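Local coordinates for protein MFP2b (Ascaris suum, PDB 2BJR) that binds a zinc ion and probably enhances the polymerization of major sperm protein that drives the amoeboid motility of nematode sperm, at residues G242-W245 against K250-A253; A252-W257 against E261-I266; G17-D22 against D197-D202; R216-L221 against P226-A231; Q30-V35 against S268-Y273. All blocks are in the same frame, centred on the assembly; numbering follows the deposited sequence.

Contact 1 (G242-W245 against K250-A253)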
# COMPACT_ATOMS: atom_id res chain seq x y z
N GLY A 242 8.97 -1.17 10.31
CA GLY A 242 9.33 -1.97 11.41
C GLY A 242 9.52 -3.40 10.99
O GLY A 242 9.82 -3.68 9.83
N ARG A 243 9.39 -4.31 11.95
CA ARG A 243 9.73 -5.71 11.73
C ARG A 243 8.60 -6.67 11.99
O ARG A 243 7.82 -6.46 12.93
CB ARG A 243 10.93 -6.05 12.59
CG ARG A 243 10.75 -6.13 14.09
CD ARG A 243 12.05 -6.40 14.84
NE ARG A 243 11.89 -6.37 16.29
CZ ARG A 243 11.89 -5.24 17.02
NH1 ARG A 243 12.06 -4.07 16.42
NH2 ARG A 243 11.72 -5.28 18.32
N ILE A 244 8.48 -7.70 11.16
CA ILE A 244 7.67 -8.87 11.46
C ILE A 244 8.50 -10.14 11.56
O ILE A 244 9.62 -10.21 11.07
CB ILE A 244 6.54 -9.08 10.47
CG1 ILE A 244 7.09 -9.25 9.06
CG2 ILE A 244 5.55 -7.93 10.56
CD1 ILE A 244 6.08 -9.80 8.05
N TRP A 245 7.94 -11.13 12.28
CA TRP A 245 8.54 -12.47 12.34
C TRP A 245 7.41 -13.46 12.46
O TRP A 245 6.27 -13.10 12.81
CB TRP A 245 9.50 -12.60 13.51
CG TRP A 245 8.87 -12.39 14.85
CD1 TRP A 245 8.50 -13.37 15.73
CD2 TRP A 245 8.57 -11.15 15.49
NE1 TRP A 245 7.98 -12.81 16.88
CE2 TRP A 245 8.01 -11.45 16.76
CE3 TRP A 245 8.70 -9.80 15.13
CZ2 TRP A 245 7.58 -10.46 17.66
CZ3 TRP A 245 8.26 -8.82 16.02
CH2 TRP A 245 7.73 -9.15 17.29
N LYS A 250 2.02 -17.57 12.58
CA LYS A 250 1.23 -16.33 12.58
C LYS A 250 2.16 -15.12 12.44
O LYS A 250 3.29 -15.10 12.95
CB LYS A 250 0.43 -16.22 13.88
CG LYS A 250 -0.69 -17.31 14.00
CD LYS A 250 -1.51 -17.10 15.27
CE LYS A 250 -2.51 -18.25 15.60
NZ LYS A 250 -3.48 -17.82 16.67
N ILE A 251 1.69 -14.09 11.77
CA ILE A 251 2.44 -12.82 11.69
C ILE A 251 2.48 -12.11 13.05
O ILE A 251 1.45 -11.82 13.66
CB ILE A 251 1.80 -11.92 10.62
CG1 ILE A 251 1.84 -12.61 9.26
CG2 ILE A 251 2.54 -10.51 10.56
CD1 ILE A 251 0.91 -11.99 8.25
N ALA A 252 3.68 -11.83 13.53
CA ALA A 252 3.90 -11.01 14.69
C ALA A 252 4.74 -9.82 14.26
O ALA A 252 5.54 -9.95 13.34
CB ALA A 252 4.61 -11.79 15.76
N ALA A 253 4.56 -8.68 14.93
CA ALA A 253 5.20 -7.43 14.52
C ALA A 253 5.65 -6.60 15.70
O ALA A 253 5.10 -6.70 16.84
CB ALA A 253 4.24 -6.61 13.62
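Trp245 and Ala252 form an antiparallel hydrogen-bonded pair between segments 242-245 and 250-253 of strands 238-247 and 250-257. Trp245 N donates to Ala252 O at 2.9 Å, and Ala252 N returns the bond to Trp245 O at 3.0 Å. One step along, Ile244 and Ala253 make a non-hydrogen-bonded pair with two CA-H...O contacts, Ile244 CA to Ala252 O at 3.0 Å and Ala253 CA to Arg243 O at 3.2 Å. The aromatic part belongs to Trp245. With CG between the backbone N and the carbonyl carbon (chi1 60°), its indole folds back over segment 250-253. Ala252 CB sits over one face in a CH-pi contact, 3.8 Å from the centroid of the five-membered ring, while the benzo ring reaches the Ala253 backbone, CZ3 lying 3.4 Å from Ala253 C. Apolar contacts fill the other face of the sheet. There Ile244 CG2 meets Ala253 CB at 3.6 Å and Ile251 CG2 at 4.0 Å, beside Ile269 and Ile271 of strand 268-274, which both isoleucines touch. The pairing is thus two-sided: an indole laid on a methyl group and a peptide on one face, an apolar, buried face on the other, the hydrogen bonds coming from the main chain of this beta hairpin.

Contact 2 (A252-W257 against E261-I266)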
# COMPACT_ATOMS: atom_id res chain seq x y z
N ALA A 252 3.68 -11.83 13.53
CA ALA A 252 3.90 -11.01 14.69
C ALA A 252 4.74 -9.82 14.26
O ALA A 252 5.54 -9.95 13.34
CB ALA A 252 4.61 -11.79 15.76
N ALA A 253 4.56 -8.68 14.93
CA ALA A 253 5.20 -7.43 14.52
C ALA A 253 5.65 -6.60 15.70
O ALA A 253 5.10 -6.70 16.84
CB ALA A 253 4.24 -6.61 13.62
N CYS A 254 6.61 -5.71 15.43
CA CYS A 254 6.98 -4.67 16.37
C CYS A 254 7.36 -3.39 15.65
O CYS A 254 8.14 -3.44 14.70
CB CYS A 254 8.16 -5.10 17.24
SG CYS A 254 8.60 -3.85 18.49
N PHE A 255 6.80 -2.27 16.08
CA PHE A 255 7.14 -0.93 15.55
C PHE A 255 7.52 -0.00 16.70
O PHE A 255 7.04 -0.16 17.84
CB PHE A 255 5.96 -0.36 14.77
CG PHE A 255 5.52 -1.22 13.58
CD1 PHE A 255 4.51 -2.14 13.71
CD2 PHE A 255 6.10 -1.06 12.34
CE1 PHE A 255 4.12 -2.91 12.63
CE2 PHE A 255 5.73 -1.85 11.25
CZ PHE A 255 4.76 -2.77 11.39
N GLY A 256 8.38 0.97 16.41
CA GLY A 256 8.71 2.04 17.33
C GLY A 256 8.32 3.36 16.71
O GLY A 256 8.59 3.62 15.54
N TRP A 257 7.63 4.20 17.48
CA TRP A 257 7.18 5.48 17.00
C TRP A 257 6.71 6.29 18.19
O TRP A 257 6.24 5.71 19.17
CB TRP A 257 6.03 5.34 16.01
CG TRP A 257 5.53 6.63 15.49
CD1 TRP A 257 5.97 7.30 14.41
CD2 TRP A 257 4.48 7.42 16.05
NE1 TRP A 257 5.24 8.45 14.23
CE2 TRP A 257 4.33 8.56 15.25
CE3 TRP A 257 3.63 7.27 17.15
CZ2 TRP A 257 3.37 9.55 15.50
CZ3 TRP A 257 2.68 8.26 17.42
CH2 TRP A 257 2.57 9.38 16.60
N GLU A 261 7.11 1.68 22.02
CA GLU A 261 7.14 0.41 21.34
C GLU A 261 5.72 -0.11 21.22
O GLU A 261 4.94 -0.02 22.18
CB GLU A 261 7.95 -0.58 22.13
CG GLU A 261 8.01 -1.95 21.51
CD GLU A 261 8.77 -2.96 22.35
OE1 GLU A 261 8.43 -3.12 23.53
OE2 GLU A 261 9.64 -3.66 21.82
N TYR A 262 5.41 -0.67 20.06
CA TYR A 262 4.11 -1.26 19.78
C TYR A 262 4.35 -2.69 19.36
O TYR A 262 4.98 -2.94 18.32
CB TYR A 262 3.42 -0.51 18.65
CG TYR A 262 3.16 0.94 18.92
CD1 TYR A 262 4.13 1.89 18.70
CD2 TYR A 262 1.92 1.37 19.42
CE1 TYR A 262 3.91 3.20 18.94
CE2 TYR A 262 1.68 2.70 19.62
CZ TYR A 262 2.68 3.61 19.39
OH TYR A 262 2.45 4.95 19.62
N ARG A 263 3.88 -3.63 20.19
CA ARG A 263 4.03 -5.08 19.96
C ARG A 263 2.70 -5.83 20.05
O ARG A 263 2.68 -7.02 19.90
CB ARG A 263 4.90 -5.72 21.06
CG ARG A 263 6.39 -5.55 21.01
CD ARG A 263 7.14 -6.58 21.90
NE ARG A 263 8.36 -7.12 21.28
CZ ARG A 263 8.57 -8.38 20.92
NH1 ARG A 263 7.65 -9.35 21.08
NH2 ARG A 263 9.72 -8.70 20.39
N GLN A 264 1.60 -5.16 20.35
CA GLN A 264 0.30 -5.82 20.37
C GLN A 264 -0.79 -4.90 19.85
O GLN A 264 -0.60 -3.68 19.78
CB GLN A 264 -0.04 -6.29 21.81
CG GLN A 264 -0.25 -5.19 22.81
CD GLN A 264 -0.53 -5.70 24.28
OE1 GLN A 264 -1.35 -6.61 24.50
NE2 GLN A 264 0.15 -5.10 25.25
N LYS A 265 -1.90 -5.50 19.44
CA LYS A 265 -3.06 -4.82 18.89
C LYS A 265 -2.65 -3.97 17.66
O LYS A 265 -3.10 -2.84 17.48
CB LYS A 265 -3.75 -3.97 19.95
CG LYS A 265 -4.38 -4.82 21.08
CD LYS A 265 -5.17 -3.95 22.07
CE LYS A 265 -5.41 -4.70 23.38
NZ LYS A 265 -5.97 -3.80 24.43
N ILE A 266 -1.77 -4.54 16.85
CA ILE A 266 -1.16 -3.80 15.75
C ILE A 266 -2.13 -3.69 14.56
O ILE A 266 -2.19 -2.66 13.86
CB ILE A 266 0.16 -4.55 15.31
CG1 ILE A 266 1.25 -4.49 16.38
CG2 ILE A 266 0.70 -3.95 14.00
CD1 ILE A 266 1.45 -3.23 16.93
O HOH W 1 4.04 -8.58 18.36
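Phe255 and Tyr262 are joined by two backbone hydrogen bonds, Tyr262 N to Phe255 O at 2.8 Å and Phe255 N to Tyr262 O at 3.0 Å, which define an antiparallel hydrogen-bonded pair. Beyond it the second strand leaves the sheet, and a water spans the widening gap by donating to both Ala253 O and Arg263 O, each at 2.6 Å. On one face Cys254 SG is set anti to its own backbone N (chi1 -177°), which brings it against Glu261 OE2 at 3.5 Å and Arg263 CG at 3.8 Å. Glu261 OE2 also lies in the plane of the Arg263 guanidinium at its edge, a long salt bridge; the stronger partners of these two residues are Gly341 and Glu224. On the other face the Tyr262 ring runs alongside strand 250-257, edge on to Phe255 O, with CE1 3.4 Å from Trp257 O. Its OH comes to the edge of the Trp257 indole, 3.6 Å from CE3, and bonds to His260 ND1. Past the end of strand 260-262, Ile266 CG2 touches the edge of the Phe255 ring at CE1, 3.8 Å away. The hairpin of strands 250-257 and 260-262 forms one end of its antiparallel sheet, strand 238-247 flanking it beyond 250-257, and Trp233 of strand 229-235 stacks on Phe255 and meets Tyr262 edge-to-face.

Contact 3 (G17-D22 against D197-D202)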
# COMPACT_ATOMS: atom_id res chain seq x y z
N GLY A 17 -12.60 1.89 12.41
CA GLY A 17 -11.87 1.70 13.64
C GLY A 17 -11.42 0.27 13.95
O GLY A 17 -10.87 0.04 14.99
N SER A 18 -11.66 -0.66 13.04
CA SER A 18 -11.15 -2.02 13.12
C SER A 18 -10.22 -2.30 11.91
O SER A 18 -10.22 -1.57 10.94
CB SER A 18 -12.31 -3.03 13.16
OG SER A 18 -12.98 -3.00 14.41
N PRO A 19 -9.43 -3.35 11.96
CA PRO A 19 -8.56 -3.67 10.81
C PRO A 19 -9.27 -3.94 9.52
O PRO A 19 -10.47 -4.28 9.50
CB PRO A 19 -7.79 -4.90 11.29
CG PRO A 19 -7.80 -4.82 12.75
CD PRO A 19 -9.20 -4.27 13.09
N PHE A 20 -8.54 -3.77 8.41
CA PHE A 20 -9.10 -3.99 7.10
C PHE A 20 -9.48 -5.42 6.89
O PHE A 20 -8.86 -6.31 7.45
CB PHE A 20 -8.12 -3.60 5.97
CG PHE A 20 -8.06 -2.13 5.70
CD1 PHE A 20 -7.35 -1.30 6.57
CD2 PHE A 20 -8.70 -1.60 4.62
CE1 PHE A 20 -7.29 0.02 6.33
CE2 PHE A 20 -8.66 -0.29 4.37
CZ PHE A 20 -7.94 0.54 5.23
N PRO A 21 -10.48 -5.63 6.04
CA PRO A 21 -10.80 -6.98 5.57
C PRO A 21 -9.67 -7.57 4.70
O PRO A 21 -8.76 -6.84 4.26
CB PRO A 21 -12.04 -6.78 4.72
CG PRO A 21 -11.97 -5.25 4.30
CD PRO A 21 -11.36 -4.60 5.45
N ASP A 22 -9.76 -8.86 4.42
CA ASP A 22 -8.80 -9.49 3.53
C ASP A 22 -8.75 -8.85 2.18
O ASP A 22 -9.76 -8.43 1.62
CB ASP A 22 -9.15 -10.96 3.29
CG ASP A 22 -8.93 -11.83 4.50
OD1 ASP A 22 -8.30 -11.47 5.52
OD2 ASP A 22 -9.42 -12.97 4.48
N ASP A 197 -1.14 -6.51 1.81
CA ASP A 197 -1.95 -6.27 3.03
C ASP A 197 -2.22 -7.54 3.80
O ASP A 197 -2.68 -8.54 3.22
CB ASP A 197 -3.29 -5.66 2.61
CG ASP A 197 -3.12 -4.25 2.03
OD1 ASP A 197 -2.85 -3.35 2.82
OD2 ASP A 197 -3.19 -4.01 0.80
N PHE A 198 -1.94 -7.47 5.10
CA PHE A 198 -2.20 -8.49 6.07
C PHE A 198 -2.51 -7.88 7.40
O PHE A 198 -2.16 -6.74 7.68
CB PHE A 198 -0.98 -9.36 6.25
CG PHE A 198 -0.70 -10.27 5.13
CD1 PHE A 198 0.20 -9.93 4.13
CD2 PHE A 198 -1.30 -11.53 5.09
CE1 PHE A 198 0.47 -10.83 3.06
CE2 PHE A 198 -1.02 -12.44 4.02
CZ PHE A 198 -0.14 -12.06 3.01
N ARG A 199 -3.15 -8.65 8.28
CA ARG A 199 -3.32 -8.24 9.66
C ARG A 199 -2.38 -9.04 10.52
O ARG A 199 -2.18 -10.21 10.28
CB ARG A 199 -4.74 -8.46 10.15
CG ARG A 199 -5.85 -7.72 9.38
CD ARG A 199 -7.29 -8.08 9.88
NE ARG A 199 -7.54 -9.50 9.65
CZ ARG A 199 -7.99 -10.02 8.53
NH1 ARG A 199 -8.36 -9.24 7.52
NH2 ARG A 199 -8.11 -11.34 8.41
N CYS A 200 -1.86 -8.42 11.58
CA CYS A 200 -1.07 -9.16 12.54
C CYS A 200 -1.94 -10.24 13.12
O CYS A 200 -3.16 -10.04 13.30
CB CYS A 200 -0.62 -8.29 13.68
SG CYS A 200 0.61 -7.18 13.04
N GLY A 201 -1.32 -11.40 13.29
CA GLY A 201 -2.01 -12.62 13.70
C GLY A 201 -2.62 -13.45 12.59
O GLY A 201 -3.07 -14.55 12.88
N ASP A 202 -2.68 -12.94 11.37
CA ASP A 202 -3.04 -13.74 10.20
C ASP A 202 -1.93 -14.79 10.04
O ASP A 202 -0.81 -14.60 10.53
CB ASP A 202 -3.00 -12.93 8.90
CG ASP A 202 -4.25 -12.09 8.62
OD1 ASP A 202 -5.29 -12.25 9.32
OD2 ASP A 202 -4.25 -11.27 7.61
O HOH W 2 -5.67 -10.34 5.60
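Pro19 touches Arg199 first, its CB resting 3.5 Å from CD on the aliphatic part of the arginine chain. At Phe20 the contact turns polar. Its carbonyl O takes a hydrogen bond from Arg199 NH1 at 3.0 Å, the donor arriving in the carbonyl plane on a lone pair and the oxygen lying close to the guanidinium plane. The Arg199 chain bends at chi3 (-63°), which turns the guanidinium along the loop toward Asp22. There both end nitrogens grip a single oxygen: NH2 reaches Asp22 OD1 at 2.9 Å on the syn side and NH1 at 3.0 Å on the anti side, both tilted out of the carboxylate plane to the same face. NH2 also forms a salt bridge with Asp202 OD1 at 3.1 Å, and a water donates to Asp22 OD1 and Asp202 OD2, probably easing the nearness of these carboxylates. Asp202 OD2 in turn accepts from Arg199 N at 2.9 Å across a type II turn. The network ties the loop between strands 10-15 and 34-40 to the end of strand 194-199, linking the two family regions; Lys83 pairs with Asp22 OD2, and Ser268 OG of neighbouring strand 268-274 bonds to Phe20 N.

Contact 4 (R216-L221 against P226-A231)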
# COMPACT_ATOMS: atom_id res chain seq x y z
N ARG A 216 19.47 -12.42 5.62
CA ARG A 216 19.96 -13.53 6.43
C ARG A 216 19.43 -13.44 7.84
O ARG A 216 18.88 -12.42 8.25
CB ARG A 216 21.52 -13.51 6.45
CG ARG A 216 22.15 -12.20 7.02
CD ARG A 216 23.58 -12.42 7.44
NE ARG A 216 24.36 -11.25 7.83
CZ ARG A 216 24.34 -10.68 9.01
NH1 ARG A 216 23.55 -11.13 9.96
NH2 ARG A 216 25.13 -9.63 9.25
N SER A 217 19.62 -14.48 8.63
CA SER A 217 19.38 -14.37 10.07
C SER A 217 20.33 -13.30 10.69
O SER A 217 21.51 -13.16 10.33
CB SER A 217 19.53 -15.75 10.77
OG SER A 217 18.62 -16.71 10.20
N LEU A 218 19.77 -12.52 11.60
CA LEU A 218 20.49 -11.56 12.37
C LEU A 218 21.11 -12.11 13.64
O LEU A 218 20.60 -13.04 14.26
CB LEU A 218 19.53 -10.42 12.80
CG LEU A 218 18.86 -9.69 11.62
CD1 LEU A 218 18.05 -8.50 12.19
CD2 LEU A 218 19.85 -9.21 10.59
N ASP A 219 22.22 -11.51 14.04
CA ASP A 219 22.73 -11.63 15.42
C ASP A 219 22.08 -10.51 16.21
O ASP A 219 22.57 -9.39 16.23
CB ASP A 219 24.26 -11.53 15.39
CG ASP A 219 24.90 -11.47 16.77
OD1 ASP A 219 24.28 -11.78 17.82
OD2 ASP A 219 26.09 -11.10 16.86
N THR A 220 20.91 -10.81 16.78
CA THR A 220 19.99 -9.76 17.23
C THR A 220 19.90 -9.61 18.75
O THR A 220 20.67 -10.20 19.52
CB THR A 220 18.61 -9.94 16.56
OG1 THR A 220 17.80 -8.77 16.77
CG2 THR A 220 17.79 -11.08 17.17
N LEU A 221 19.00 -8.75 19.20
CA LEU A 221 18.84 -8.46 20.59
C LEU A 221 18.06 -9.53 21.35
O LEU A 221 17.29 -10.29 20.79
CB LEU A 221 18.14 -7.14 20.77
CG LEU A 221 18.98 -5.94 20.36
CD1 LEU A 221 18.08 -4.70 20.22
CD2 LEU A 221 20.07 -5.70 21.41
N PRO A 226 15.66 -13.93 15.24
CA PRO A 226 16.70 -13.63 14.26
C PRO A 226 16.22 -13.39 12.81
O PRO A 226 16.94 -12.76 12.03
CB PRO A 226 17.63 -14.86 14.33
CG PRO A 226 17.31 -15.55 15.59
CD PRO A 226 15.85 -15.25 15.87
N ASP A 227 15.04 -13.89 12.44
CA ASP A 227 14.51 -13.73 11.08
C ASP A 227 13.39 -12.68 11.12
O ASP A 227 12.26 -12.93 11.56
CB ASP A 227 14.05 -15.05 10.49
CG ASP A 227 15.19 -16.03 10.35
OD1 ASP A 227 16.26 -15.65 9.80
OD2 ASP A 227 15.11 -17.20 10.80
N GLN A 228 13.77 -11.49 10.66
CA GLN A 228 12.94 -10.31 10.73
C GLN A 228 12.74 -9.78 9.33
O GLN A 228 13.65 -9.78 8.55
CB GLN A 228 13.64 -9.27 11.57
CG GLN A 228 13.77 -9.62 13.02
CD GLN A 228 14.77 -8.75 13.79
OE1 GLN A 228 14.99 -7.57 13.46
NE2 GLN A 228 15.35 -9.32 14.83
N TYR A 229 11.53 -9.33 9.02
CA TYR A 229 11.18 -8.94 7.68
C TYR A 229 10.53 -7.57 7.67
O TYR A 229 10.00 -7.14 8.67
CB TYR A 229 10.23 -9.93 7.05
CG TYR A 229 10.73 -11.38 7.05
CD1 TYR A 229 10.61 -12.18 8.21
CD2 TYR A 229 11.30 -11.94 5.92
CE1 TYR A 229 11.02 -13.50 8.22
CE2 TYR A 229 11.77 -13.26 5.95
CZ TYR A 229 11.57 -14.03 7.10
OH TYR A 229 12.00 -15.33 7.16
N VAL A 230 10.64 -6.87 6.55
CA VAL A 230 10.18 -5.50 6.44
C VAL A 230 8.65 -5.37 6.38
O VAL A 230 7.99 -6.02 5.58
CB VAL A 230 10.75 -4.88 5.17
CG1 VAL A 230 10.17 -3.41 4.97
CG2 VAL A 230 12.26 -4.82 5.25
N ALA A 231 8.11 -4.49 7.21
CA ALA A 231 6.67 -4.20 7.22
C ALA A 231 6.51 -2.71 7.48
O ALA A 231 7.41 -2.07 8.06
CB ALA A 231 6.01 -5.00 8.30
O HOH W 3 16.57 -11.34 9.71
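Leu218 lays its CD1 methyl against the side-chain amide of Gln228, 3.4 Å from OE1, the two side chains crossing at about a right angle. That amide is held from several directions. NE2 donates to Thr220 OG1 at 3.2 Å, with the hydroxyl close to the amide plane, and also to Asn225 O, while OE1 accepts from Leu325 N; these bonds fix the rotation of the amide and satisfy its polar atoms in a buried position. Thr220 meets Gln228 from the opposite direction. With OG1 anti to the backbone N (chi1 -168°) the hydroxyl faces the amide, and CG2 lies between Gln228 NE2 and Pro226 CA; OG1 is bonded in addition to Glu323 O.

At the other end Ser217 OG donates a short hydrogen bond to Asp227 OD1, 2.6 Å long and on the syn side of the carboxylate. The same oxygen is paired with Arg212 in a salt bridge, which would probably favour the charged form of the aspartate. Between these side-chain links runs one backbone bond, Leu218 N to Pro226 O at 2.9 Å, essentially straight at 179°. Pro226 CB packs on Leu218 O at 3.5 Å. A water also lies between the segments and accepts from Gln228 N at 3.0 Å.

The arrangement is that of an irregular loop folding back on the residues that lead into strand 229-235. Side-chain bonds here largely take the place of sheet pairing, and strand 322-329 of the adjoining sheet packs on Leu218, Thr220 and Gln228 through Glu323 and Ile324.

Contact 5 (Q30-V35 against S268-Y273)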
# COMPACT_ATOMS: atom_id res chain seq x y z
N GLN A 30 -0.91 3.97 -5.00
CA GLN A 30 -0.94 4.71 -3.75
C GLN A 30 -0.58 3.82 -2.58
O GLN A 30 -0.98 2.65 -2.54
CB GLN A 30 -2.33 5.37 -3.53
CG GLN A 30 -2.87 6.11 -4.76
CD GLN A 30 -1.88 7.13 -5.31
OE1 GLN A 30 -1.35 7.96 -4.55
NE2 GLN A 30 -1.59 7.05 -6.60
N GLN A 31 0.13 4.38 -1.60
CA GLN A 31 0.65 3.57 -0.51
C GLN A 31 -0.41 3.18 0.50
O GLN A 31 -0.35 2.09 1.05
CB GLN A 31 1.80 4.30 0.21
CG GLN A 31 2.56 3.42 1.19
CD GLN A 31 3.30 2.27 0.46
OE1 GLN A 31 4.11 2.55 -0.42
NE2 GLN A 31 2.99 1.03 0.78
N ASN A 32 -1.38 4.08 0.75
CA ASN A 32 -2.27 3.91 1.87
C ASN A 32 -3.61 4.53 1.57
O ASN A 32 -4.06 5.43 2.28
CB ASN A 32 -1.67 4.50 3.09
CG ASN A 32 -2.47 4.24 4.37
OD1 ASN A 32 -3.17 3.25 4.49
ND2 ASN A 32 -2.32 5.16 5.36
N MSE A 33 -4.20 4.08 0.49
CA MSE A 33 -5.46 4.62 0.01
C MSE A 33 -6.19 3.47 -0.67
O MSE A 33 -5.67 2.91 -1.64
CB MSE A 33 -5.23 5.79 -0.96
CG MSE A 33 -6.49 6.48 -1.39
SE MSE A 33 -6.05 8.05 -2.47
CE MSE A 33 -5.07 9.05 -1.02
N TYR A 34 -7.42 3.14 -0.19
CA TYR A 34 -8.17 1.98 -0.64
C TYR A 34 -9.57 2.40 -1.10
O TYR A 34 -10.13 3.35 -0.57
CB TYR A 34 -8.28 0.91 0.46
CG TYR A 34 -6.95 0.49 1.06
CD1 TYR A 34 -6.33 1.24 2.05
CD2 TYR A 34 -6.36 -0.71 0.69
CE1 TYR A 34 -5.11 0.85 2.59
CE2 TYR A 34 -5.18 -1.11 1.24
CZ TYR A 34 -4.57 -0.36 2.18
OH TYR A 34 -3.42 -0.84 2.73
N VAL A 35 -10.11 1.65 -2.06
CA VAL A 35 -11.40 1.92 -2.66
C VAL A 35 -12.49 1.57 -1.64
O VAL A 35 -12.59 0.40 -1.19
CB VAL A 35 -11.60 1.14 -4.01
CG1 VAL A 35 -12.89 1.56 -4.65
CG2 VAL A 35 -10.45 1.44 -4.95
N SER A 268 -3.86 -3.95 10.99
CA SER A 268 -3.49 -3.95 9.58
C SER A 268 -2.06 -3.40 9.35
O SER A 268 -1.73 -2.33 9.84
CB SER A 268 -4.50 -3.17 8.76
OG SER A 268 -5.71 -3.90 8.59
N ILE A 269 -1.24 -4.17 8.63
CA ILE A 269 0.11 -3.78 8.22
C ILE A 269 0.31 -4.08 6.75
O ILE A 269 -0.55 -4.68 6.11
CB ILE A 269 1.21 -4.53 9.01
CG1 ILE A 269 1.10 -6.04 8.75
CG2 ILE A 269 1.13 -4.17 10.48
CD1 ILE A 269 2.35 -6.79 9.26
N GLN A 270 1.42 -3.60 6.20
CA GLN A 270 1.76 -3.90 4.80
C GLN A 270 3.12 -4.62 4.81
O GLN A 270 4.06 -4.16 5.46
CB GLN A 270 1.79 -2.66 3.96
CG GLN A 270 0.41 -1.97 3.89
CD GLN A 270 0.45 -0.69 3.07
OE1 GLN A 270 1.18 -0.60 2.11
NE2 GLN A 270 -0.41 0.29 3.41
N ILE A 271 3.18 -5.73 4.11
CA ILE A 271 4.39 -6.51 4.06
C ILE A 271 5.05 -6.35 2.70
O ILE A 271 4.43 -6.54 1.65
CB ILE A 271 4.11 -7.98 4.35
CG1 ILE A 271 3.56 -8.16 5.79
CG2 ILE A 271 5.40 -8.81 4.13
CD1 ILE A 271 3.15 -9.58 6.18
N LEU A 272 6.36 -6.04 2.72
CA LEU A 272 7.10 -5.85 1.48
C LEU A 272 7.41 -7.24 0.85
O LEU A 272 7.82 -8.15 1.57
CB LEU A 272 8.41 -5.05 1.73
CG LEU A 272 9.23 -4.75 0.50
CD1 LEU A 272 8.49 -3.86 -0.42
CD2 LEU A 272 10.52 -4.10 0.89
N TYR A 273 7.19 -7.36 -0.45
CA TYR A 273 7.45 -8.59 -1.18
C TYR A 273 8.52 -8.36 -2.24
O TYR A 273 8.55 -7.32 -2.89
CB TYR A 273 6.21 -9.06 -1.92
CG TYR A 273 5.19 -9.85 -1.14
CD1 TYR A 273 5.36 -10.21 0.18
CD2 TYR A 273 4.02 -10.25 -1.77
CE1 TYR A 273 4.40 -10.98 0.85
CE2 TYR A 273 3.06 -11.02 -1.12
CZ TYR A 273 3.25 -11.38 0.19
OH TYR A 273 2.28 -12.13 0.81
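Gln31 and Gln270 form the close part of this contact, joined by two hydrogen bonds, one between the side-chain amides and one from the Gln270 amide to the Gln31 backbone. Gln270 NE2 donates to the carbonyl Gln31 O at 3.0 Å, and Gln31 NE2 donates to Gln270 OE1 at 2.8 Å, so the amide of Gln270 is engaged at both its ends by one residue. The two amide planes lie only 22° apart, and each acceptor is near the plane of its donor amide. Gln270 arrives with its chain extended beyond CG, whereas Gln31 bends at chi2 (65°) to bring its own NH2 alongside the approaching OE1. Lys26 NZ bonds to both Gln31 O and Gln270 OE1, so that each oxygen is shared between a glutamine NH2 and the lysine, which probably helps to hold them in place.

Around this pair the contact is slack. Tyr34 OH stands 3.3 Å from Gln270 NE2, but the angle is poor; the hydroxyl is bonded instead to Asp197 OD1, and ring and amide planes are nearly perpendicular at 84°. Asn32 OD1 comes no nearer than 4.2 Å to Gln270 NE2 and is bonded to Asn51 N. Gln31 and Asn32 are partly exposed, whereas Tyr34 and Gln270 are buried. This is a polar junction near the centre of the chain, where the loop entering strand 34-40 of one sheet meets strand 268-274 of another across the two family regions.

Contacts 1, 2 and 4 lie within the second half of the chain, whereas contacts 3 and 5 join it to the first. Contacts 1, 2, 4 and 5 are partly buried; contact 3 is a surface contact. Contacts 1 and 2 share strand 250-257 and rest on main-chain pairing with apolar or aromatic side chains, and contact 4 reaches the same sheet through strand 229-235 but depends more on side-chain hydrogen bonds. Contact 5 lies almost at the centre of the chain and is small and amide-based, while contact 3 is built on charge. The two are close neighbours, since strand 268-274 of contact 5 lies beside segment 197-202 of contact 3.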